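Side-chain contacts in functional macrophage inflammatory protein 1-alpha homolog (Human herpesvirus 8, PDB 1ZXT), which acts as a viral CC-type chemokine, probably signalling through host CC chemokine receptors: residues His18-Gln23 with Val40-Lys45; Gln23-Trp28 with Arg60-Arg65; Ile50-Asp53 with Trp58-Gln61. One frame throughout, in Å; residues are numbered along the deposited sequence.

Contact 1 (His18-Gln23 with Val40-Lys45); sequences HPPPVQ and VILLTK
In the chemokine fold, a proline-rich loop runs into a 3-10 turn ahead of the sheet, and here P20 and Q23 of that region meet L42 and K45 at the central strand 40-44. The touching parts, 20-23 and 42-45, run 38° apart in the same general sense, and they come together at two points.

The first is apolar. CG at the tip of the P20 ring lies 4.0 Å from CD1 of L42, and the two side chains cross at about a right angle. L42 reaches this far because its side chain is stretched out: CG stands anti to the carbonyl carbon (chi1 -53°), and CD1 continues away from the backbone. P20 also rests on L25 and I50, so its ring touches one residue from each of the three strands.

The second point is polar and lies nearer the solvent. K45, just past the strand, sends NZ to the backbone carbonyl of Q23, with 3.0 Å between NZ and Q23 O. The approach is fairly straight: the C=O...N angle is 159°, and the donor sits slightly tilted from the carbonyl plane. An extended chain beyond CG carries the ammonium group there, and its methylene CE follows closely, 3.3 Å from Q23 O. Close by, the backbones of K45 and I24 are also hydrogen-bonded, so the turn is gripped by main chain and side chain together.

The two points differ in chemistry. P20 and L42 make an apolar van der Waals contact between buried side chains, whereas K45 sets a charged donor on a neutral carbonyl, which would be expected to polarise that peptide.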
loop_
_atom_site.group_PDB
_atom_site.type_symbol
_atom_site.label_atom_id
_atom_site.label_comp_id
_atom_site.label_asym_id
_atom_site.label_seq_id
_atom_site.Cartn_x
_atom_site.Cartn_y
_atom_site.Cartn_z
ATOM N N HIS A 18 -9.122 3.976 8.423
ATOM C CA HIS A 18 -9.024 3.289 9.693
ATOM C C HIS A 18 -8.070 2.156 9.544
ATOM O O HIS A 18 -8.204 1.361 8.619
ATOM C CB HIS A 18 -10.382 2.756 10.135
ATOM C CG HIS A 18 -11.476 3.752 9.997
ATOM N ND1 HIS A 18 -12.130 3.960 8.800
ATOM C CD2 HIS A 18 -11.976 4.650 10.876
ATOM C CE1 HIS A 18 -13.024 4.918 8.967
ATOM N NE2 HIS A 18 -12.968 5.334 10.226
ATOM N N PRO A 19 -7.071 2.130 10.410
ATOM C CA PRO A 19 -6.084 1.065 10.451
ATOM C C PRO A 19 -6.662 -0.330 10.439
ATOM O O PRO A 19 -7.582 -0.624 11.227
ATOM C CB PRO A 19 -5.349 1.324 11.755
ATOM C CG PRO A 19 -5.538 2.738 12.043
ATOM C CD PRO A 19 -6.844 3.129 11.479
ATOM N N PRO A 20 -6.142 -1.187 9.556
ATOM C CA PRO A 20 -6.474 -2.619 9.581
ATOM C C PRO A 20 -5.833 -3.341 10.753
ATOM O O PRO A 20 -4.833 -2.831 11.303
ATOM C CB PRO A 20 -5.894 -3.171 8.224
ATOM C CG PRO A 20 -4.852 -2.202 7.835
ATOM C CD PRO A 20 -5.302 -0.828 8.376
ATOM N N PRO A 21 -6.310 -4.554 11.072
ATOM C CA PRO A 21 -5.645 -5.390 12.019
ATOM C C PRO A 21 -4.261 -5.861 11.535
ATOM O O PRO A 21 -4.135 -6.516 10.503
ATOM C CB PRO A 21 -6.550 -6.616 12.083
ATOM C CG PRO A 21 -7.640 -6.460 11.132
ATOM C CD PRO A 21 -7.491 -5.217 10.531
ATOM N N VAL A 22 -3.257 -5.581 12.328
ATOM C CA VAL A 22 -1.902 -5.920 12.005
ATOM C C VAL A 22 -1.793 -7.432 11.736
ATOM O O VAL A 22 -1.032 -7.834 10.889
ATOM C CB VAL A 22 -0.940 -5.587 13.170
ATOM C CG1 VAL A 22 0.499 -5.713 12.683
ATOM C CG2 VAL A 22 -1.218 -4.169 13.785
ATOM N N GLN A 23 -2.564 -8.258 12.462
ATOM C CA GLN A 23 -2.399 -9.704 12.356
ATOM C C GLN A 23 -2.682 -10.201 10.936
ATOM O O GLN A 23 -2.242 -11.252 10.579
ATOM C CB GLN A 23 -3.163 -10.486 13.468
ATOM C CG GLN A 23 -4.664 -10.689 13.263
ATOM C CD GLN A 23 -5.292 -11.506 14.422
ATOM O OE1 GLN A 23 -5.478 -10.977 15.520
ATOM N NE2 GLN A 23 -5.548 -12.803 14.214
ATOM N N VAL A 40 0.509 3.551 -0.785
ATOM C CA VAL A 40 1.108 2.219 -0.464
ATOM C C VAL A 40 0.002 1.219 -0.435
ATOM O O VAL A 40 -1.130 1.560 -0.048
ATOM C CB VAL A 40 1.976 2.187 0.826
ATOM C CG1 VAL A 40 3.144 3.156 0.745
ATOM C CG2 VAL A 40 1.184 2.400 2.089
ATOM N N ILE A 41 0.322 -0.007 -0.814
ATOM C CA ILE A 41 -0.549 -1.154 -0.562
ATOM C C ILE A 41 -0.116 -1.882 0.666
ATOM O O ILE A 41 0.997 -2.303 0.757
ATOM C CB ILE A 41 -0.585 -2.089 -1.774
ATOM C CG1 ILE A 41 -0.975 -1.317 -3.030
ATOM C CG2 ILE A 41 -1.464 -3.366 -1.585
ATOM C CD1 ILE A 41 -2.264 -0.535 -2.910
ATOM N N LEU A 42 -1.040 -2.056 1.609
ATOM C CA LEU A 42 -0.880 -3.028 2.678
ATOM C C LEU A 42 -1.531 -4.305 2.241
ATOM O O LEU A 42 -2.729 -4.389 2.132
ATOM C CB LEU A 42 -1.501 -2.562 3.977
ATOM C CG LEU A 42 -1.022 -1.180 4.420
ATOM C CD1 LEU A 42 -1.840 -0.726 5.604
ATOM C CD2 LEU A 42 0.472 -1.077 4.690
ATOM N N LEU A 43 -0.719 -5.313 1.991
ATOM C CA LEU A 43 -1.230 -6.559 1.408
ATOM C C LEU A 43 -1.525 -7.550 2.496
ATOM O O LEU A 43 -0.720 -7.863 3.409
ATOM C CB LEU A 43 -0.219 -7.146 0.402
ATOM C CG LEU A 43 -0.679 -8.446 -0.294
ATOM C CD1 LEU A 43 -1.664 -8.081 -1.346
ATOM C CD2 LEU A 43 0.523 -9.251 -0.807
ATOM N N THR A 44 -2.729 -8.077 2.485
ATOM C CA THR A 44 -3.057 -9.019 3.601
ATOM C C THR A 44 -2.647 -10.427 3.257
ATOM O O THR A 44 -2.446 -10.735 2.106
ATOM C CB THR A 44 -4.569 -9.017 3.990
ATOM O OG1 THR A 44 -5.281 -9.697 2.972
ATOM C CG2 THR A 44 -5.210 -7.592 3.961
ATOM N N LYS A 45 -2.575 -11.287 4.276
ATOM C CA LYS A 45 -2.297 -12.736 4.124
ATOM C C LYS A 45 -3.260 -13.419 3.118
ATOM O O LYS A 45 -2.887 -14.396 2.454
ATOM C CB LYS A 45 -2.306 -13.495 5.493
ATOM C CG LYS A 45 -1.130 -13.106 6.380
ATOM C CD LYS A 45 -1.308 -13.374 7.800
ATOM C CE LYS A 45 -0.157 -12.814 8.622
ATOM N NZ LYS A 45 -0.221 -13.407 9.969
#

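Contact 2 (Gln23-Trp28 with Arg60-Arg65); sequences QILKEW and RQLMQR
W28 holds its CG between the backbone N and the carbonyl carbon (chi1 69°), turning the indole toward the helix, while the M63 chain bends at its last torsion (chi3 63°) and folds its methyl group back onto the ring. This Met-aromatic contact is where the C-terminal helix of the chemokine fold packs across strand 25-30 of the sheet.

M63 lies along one face of the indole. CG passes over the five-membered ring, 4.0 Å from W28 CD2, and CE settles over the six-membered ring, 3.7 Å from its centroid and nearly along the normal. SD stays higher above the same face, 4.7 Å from that centroid, so the methyl makes the close CH-pi touch and the sulfur stands behind it. V40 of the central strand packs against both W28 and M63, and L66 and A68 also pack on the indole.

Further along, L25 and L62 cross at about a right angle, with 4.1 Å between L25 CD2 and L62 CD1. Between L25 and W28 the strand carries a classic beta bulge, in which K26 and E27 both face L43; this lets L25 and W28, three positions apart, both turn to the helix.

The backbone oxygen M63 O lies to the same side of the indole plane as M63 CG, 3.3 Å from W28 NE1 and well above the plane of the ring.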
loop_
_atom_site.group_PDB
_atom_site.type_symbol
_atom_site.label_atom_id
_atom_site.label_comp_id
_atom_site.label_asym_id
_atom_site.label_seq_id
_atom_site.Cartn_x
_atom_site.Cartn_y
_atom_site.Cartn_z
ATOM N N GLN A 23 -2.564 -8.258 12.462
ATOM C CA GLN A 23 -2.399 -9.704 12.356
ATOM C C GLN A 23 -2.682 -10.201 10.936
ATOM O O GLN A 23 -2.242 -11.252 10.579
ATOM C CB GLN A 23 -3.163 -10.486 13.468
ATOM C CG GLN A 23 -4.664 -10.689 13.263
ATOM C CD GLN A 23 -5.292 -11.506 14.422
ATOM O OE1 GLN A 23 -5.478 -10.977 15.520
ATOM N NE2 GLN A 23 -5.548 -12.803 14.214
ATOM N N ILE A 24 -3.386 -9.432 10.118
ATOM C CA ILE A 24 -3.748 -9.948 8.804
ATOM C C ILE A 24 -2.759 -9.472 7.751
ATOM O O ILE A 24 -2.829 -9.874 6.594
ATOM C CB ILE A 24 -5.244 -9.600 8.444
ATOM C CG1 ILE A 24 -5.461 -8.149 8.046
ATOM C CG2 ILE A 24 -6.154 -9.901 9.588
ATOM C CD1 ILE A 24 -6.711 -7.943 7.324
ATOM N N LEU A 25 -1.894 -8.518 8.128
ATOM C CA LEU A 25 -0.966 -7.893 7.170
ATOM C C LEU A 25 0.302 -8.751 6.964
ATOM O O LEU A 25 0.894 -9.305 7.883
ATOM C CB LEU A 25 -0.614 -6.488 7.677
ATOM C CG LEU A 25 -1.441 -5.260 7.307
ATOM C CD1 LEU A 25 -2.781 -5.475 6.672
ATOM C CD2 LEU A 25 -1.421 -4.273 8.477
ATOM N N LYS A 26 0.631 -8.901 5.684
ATOM C CA LYS A 26 1.757 -9.656 5.150
ATOM C C LYS A 26 2.999 -8.815 4.778
ATOM O O LYS A 26 4.115 -9.156 5.218
ATOM C CB LYS A 26 1.294 -10.374 3.852
ATOM C CG LYS A 26 1.889 -11.762 3.520
ATOM C CD LYS A 26 1.401 -12.184 2.108
ATOM C CE LYS A 26 1.781 -13.591 1.756
ATOM N NZ LYS A 26 3.227 -13.895 1.906
ATOM N N GLU A 27 2.804 -7.729 4.046
ATOM C CA GLU A 27 3.873 -6.969 3.431
ATOM C C GLU A 27 3.273 -5.699 2.882
ATOM O O GLU A 27 2.046 -5.578 2.860
ATOM C CB GLU A 27 4.488 -7.762 2.303
ATOM C CG GLU A 27 3.517 -8.224 1.232
ATOM C CD GLU A 27 4.086 -9.343 0.324
ATOM O OE1 GLU A 27 4.447 -10.334 0.841
ATOM O OE2 GLU A 27 4.123 -9.151 -0.916
ATOM N N TRP A 28 4.109 -4.754 2.391
ATOM C CA TRP A 28 3.639 -3.598 1.729
ATOM C C TRP A 28 4.487 -3.292 0.495
ATOM O O TRP A 28 5.590 -3.750 0.382
ATOM C CB TRP A 28 3.628 -2.365 2.651
ATOM C CG TRP A 28 4.997 -1.904 2.989
ATOM C CD1 TRP A 28 5.847 -2.435 3.923
ATOM C CD2 TRP A 28 5.684 -0.829 2.370
ATOM N NE1 TRP A 28 7.003 -1.714 3.947
ATOM C CE2 TRP A 28 6.950 -0.751 2.971
ATOM C CE3 TRP A 28 5.347 0.075 1.303
ATOM C CZ2 TRP A 28 7.915 0.182 2.611
ATOM C CZ3 TRP A 28 6.324 1.017 0.914
ATOM C CH2 TRP A 28 7.613 1.017 1.563
ATOM N N ARG A 60 2.908 4.825 8.138
ATOM C CA ARG A 60 4.340 4.653 8.186
ATOM C C ARG A 60 4.734 3.678 9.263
ATOM O O ARG A 60 5.740 2.979 9.153
ATOM C CB ARG A 60 5.027 5.984 8.457
ATOM C CG ARG A 60 4.990 6.924 7.304
ATOM C CD ARG A 60 5.791 8.184 7.575
ATOM N NE ARG A 60 4.991 9.350 7.222
ATOM C CZ ARG A 60 4.458 10.213 8.088
ATOM N NH1 ARG A 60 4.652 10.121 9.407
ATOM N NH2 ARG A 60 3.749 11.223 7.613
ATOM N N GLN A 61 4.004 3.665 10.370
ATOM C CA GLN A 61 4.388 2.798 11.479
ATOM C C GLN A 61 4.103 1.369 11.144
ATOM O O GLN A 61 4.882 0.501 11.491
ATOM C CB GLN A 61 3.661 3.190 12.745
ATOM C CG GLN A 61 4.077 4.534 13.257
ATOM C CD GLN A 61 3.312 4.880 14.546
ATOM O OE1 GLN A 61 3.543 4.260 15.610
ATOM N NE2 GLN A 61 2.380 5.853 14.446
ATOM N N LEU A 62 2.987 1.104 10.462
ATOM C CA LEU A 62 2.712 -0.261 9.975
ATOM C C LEU A 62 3.726 -0.685 8.943
ATOM O O LEU A 62 4.179 -1.825 8.936
ATOM C CB LEU A 62 1.325 -0.375 9.389
ATOM C CG LEU A 62 0.142 -0.342 10.345
ATOM C CD1 LEU A 62 -1.102 -0.287 9.531
ATOM C CD2 LEU A 62 0.139 -1.530 11.339
ATOM N N MET A 63 4.081 0.253 8.065
ATOM C CA MET A 63 5.043 0.009 7.009
ATOM C C MET A 63 6.349 -0.504 7.635
ATOM O O MET A 63 6.872 -1.555 7.272
ATOM C CB MET A 63 5.287 1.272 6.222
ATOM C CG MET A 63 4.226 1.569 5.190
ATOM S SD MET A 63 4.201 3.238 4.548
ATOM C CE MET A 63 5.819 3.237 3.767
ATOM N N GLN A 64 6.840 0.234 8.626
ATOM C CA GLN A 64 8.015 -0.162 9.395
ATOM C C GLN A 64 7.965 -1.581 9.943
ATOM O O GLN A 64 8.988 -2.260 10.001
ATOM C CB GLN A 64 8.195 0.813 10.565
ATOM C CG GLN A 64 8.794 2.159 10.142
ATOM C CD GLN A 64 8.947 3.152 11.284
ATOM O OE1 GLN A 64 9.049 2.764 12.450
ATOM N NE2 GLN A 64 8.947 4.446 10.940
ATOM N N ARG A 65 6.796 -2.013 10.405
ATOM C CA ARG A 65 6.662 -3.349 10.968
ATOM C C ARG A 65 6.548 -4.435 9.885
ATOM O O ARG A 65 6.503 -5.609 10.253
ATOM C CB ARG A 65 5.412 -3.505 11.876
ATOM C CG ARG A 65 5.098 -2.432 12.926
ATOM C CD ARG A 65 6.276 -1.700 13.461
ATOM N NE ARG A 65 5.950 -1.037 14.718
ATOM C CZ ARG A 65 6.824 -0.347 15.448
ATOM N NH1 ARG A 65 8.095 -0.212 15.050
ATOM N NH2 ARG A 65 6.433 0.210 16.590
#

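Contact 3 (Ile50-Asp53 with Trp58-Gln61); sequences ICAD and WVRQ
The extended backbone of A52, at the end of strand 49-52, leads into D53, and D53 CA comes 6.5 Å from V59 CA of the C-terminal helix. V59, in the first turn of the helix, points its forked side chain at the strand end.

Its two methyl groups share the work. With CG1 anti to the backbone N (chi1 178°) and CG2 anti to the carbonyl carbon, the fork opens toward A52 and the following peptide. CG1 is 3.8 Å from A52 CB, and CG2 is almost as close to that same methyl, so A52 CB sits against both prongs of the fork. D53 is met through its backbone: its carbonyl oxygen D53 O lies 3.1 Å from V59 CG2 and 3.3 Å from V59 CB, a tight packing of carbonyl against aliphatic carbon.

The D53 carboxylate is engaged elsewhere. Its OD1 accepts a hydrogen bond from the backbone N of S55, the geometry of an Asx turn, in the short link between strand and helix. On the helix itself, V59 CG2 also stands 3.5 Å above the plane of the W58 ring, offset toward its rim, and the indole continues on to P19.

A52 is hydrogen-bonded through its backbone to V40 of the central strand, and V59 packs on V40 as well, so the helix spans the edge strand and its neighbour. One residue back, C51 faces elsewhere and is tied by a disulfide to C12, which joins this edge strand to the N-terminal region while the helix rests on strands 49-52 and 40-44.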
loop_
_atom_site.group_PDB
_atom_site.type_symbol
_atom_site.label_atom_id
_atom_site.label_comp_id
_atom_site.label_asym_id
_atom_site.label_seq_id
_atom_site.Cartn_x
_atom_site.Cartn_y
_atom_site.Cartn_z
ATOM N N ILE A 50 -4.962 -3.280 0.304
ATOM C CA ILE A 50 -5.528 -2.189 1.069
ATOM C C ILE A 50 -4.724 -0.931 0.725
ATOM O O ILE A 50 -3.587 -0.768 1.067
ATOM C CB ILE A 50 -5.486 -2.437 2.585
ATOM C CG1 ILE A 50 -6.338 -3.661 3.010
ATOM C CG2 ILE A 50 -5.956 -1.163 3.341
ATOM C CD1 ILE A 50 -6.329 -3.896 4.444
ATOM N N CYS A 51 -5.395 0.027 0.099
ATOM C CA CYS A 51 -4.817 1.381 -0.174
ATOM C C CYS A 51 -4.647 2.181 1.119
ATOM O O CYS A 51 -5.637 2.394 1.832
ATOM C CB CYS A 51 -5.687 2.135 -1.065
ATOM S SG CYS A 51 -5.403 1.735 -2.822
ATOM N N ALA A 52 -3.424 2.634 1.380
ATOM C CA ALA A 52 -3.145 3.461 2.549
ATOM C C ALA A 52 -2.215 4.624 2.175
ATOM O O ALA A 52 -1.417 4.529 1.259
ATOM C CB ALA A 52 -2.590 2.603 3.611
ATOM N N ASP A 53 -2.362 5.702 2.922
ATOM C CA ASP A 53 -1.723 6.974 2.692
ATOM C C ASP A 53 -0.426 7.143 3.486
ATOM O O ASP A 53 -0.481 7.305 4.720
ATOM C CB ASP A 53 -2.669 8.045 3.171
ATOM C CG ASP A 53 -2.239 9.430 2.753
ATOM O OD1 ASP A 53 -1.147 9.638 2.211
ATOM O OD2 ASP A 53 -2.962 10.370 2.955
ATOM N N TRP A 58 0.356 6.783 11.193
ATOM C CA TRP A 58 -0.003 5.402 11.500
ATOM C C TRP A 58 0.329 4.414 10.337
ATOM O O TRP A 58 0.690 3.271 10.535
ATOM C CB TRP A 58 -1.449 5.270 11.984
ATOM C CG TRP A 58 -2.505 5.508 10.998
ATOM C CD1 TRP A 58 -3.231 6.661 10.821
ATOM C CD2 TRP A 58 -2.989 4.579 9.988
ATOM N NE1 TRP A 58 -4.139 6.498 9.792
ATOM C CE2 TRP A 58 -4.020 5.236 9.274
ATOM C CE3 TRP A 58 -2.676 3.269 9.645
ATOM C CZ2 TRP A 58 -4.747 4.605 8.274
ATOM C CZ3 TRP A 58 -3.372 2.654 8.648
ATOM C CH2 TRP A 58 -4.401 3.332 7.945
ATOM N N VAL A 59 0.226 4.872 9.127
ATOM C CA VAL A 59 0.588 4.033 7.965
ATOM C C VAL A 59 2.116 3.785 7.890
ATOM O O VAL A 59 2.557 2.671 7.609
ATOM C CB VAL A 59 0.149 4.673 6.626
ATOM C CG1 VAL A 59 0.555 3.838 5.399
ATOM C CG2 VAL A 59 -1.348 4.880 6.533
ATOM N N ARG A 60 2.908 4.825 8.138
ATOM C CA ARG A 60 4.340 4.653 8.186
ATOM C C ARG A 60 4.734 3.678 9.263
ATOM O O ARG A 60 5.740 2.979 9.153
ATOM C CB ARG A 60 5.027 5.984 8.457
ATOM C CG ARG A 60 4.990 6.924 7.304
ATOM C CD ARG A 60 5.791 8.184 7.575
ATOM N NE ARG A 60 4.991 9.350 7.222
ATOM C CZ ARG A 60 4.458 10.213 8.088
ATOM N NH1 ARG A 60 4.652 10.121 9.407
ATOM N NH2 ARG A 60 3.749 11.223 7.613
ATOM N N GLN A 61 4.004 3.665 10.370
ATOM C CA GLN A 61 4.388 2.798 11.479
ATOM C C GLN A 61 4.103 1.369 11.144
ATOM O O GLN A 61 4.882 0.501 11.491
ATOM C CB GLN A 61 3.661 3.190 12.745
ATOM C CG GLN A 61 4.077 4.534 13.257
ATOM C CD GLN A 61 3.312 4.880 14.546
ATOM O OE1 GLN A 61 3.543 4.260 15.610
ATOM N NE2 GLN A 61 2.380 5.853 14.446
#

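How the contacts relate
Following the chain from the N terminus, contact 1 closes the first loop, bringing the segment before strand 25-30 back to strand 40-44. Contact 2 opens at Q23, which it shares with contact 1, and closes only at the helix; its loop therefore crosses that of contact 1. Contact 3 begins after contact 1 has closed and makes a short return from strand 49-52 to the same helix, sharing R60 and Q61 with contact 2. The sheet connects all three: strand 40-44 is hydrogen-bonded to strand 25-30 on one flank and to strand 49-52 on the other. Together they bind the loop and 3-10 turn, the three antiparallel strands and the C-terminal helix into one compact chemokine domain.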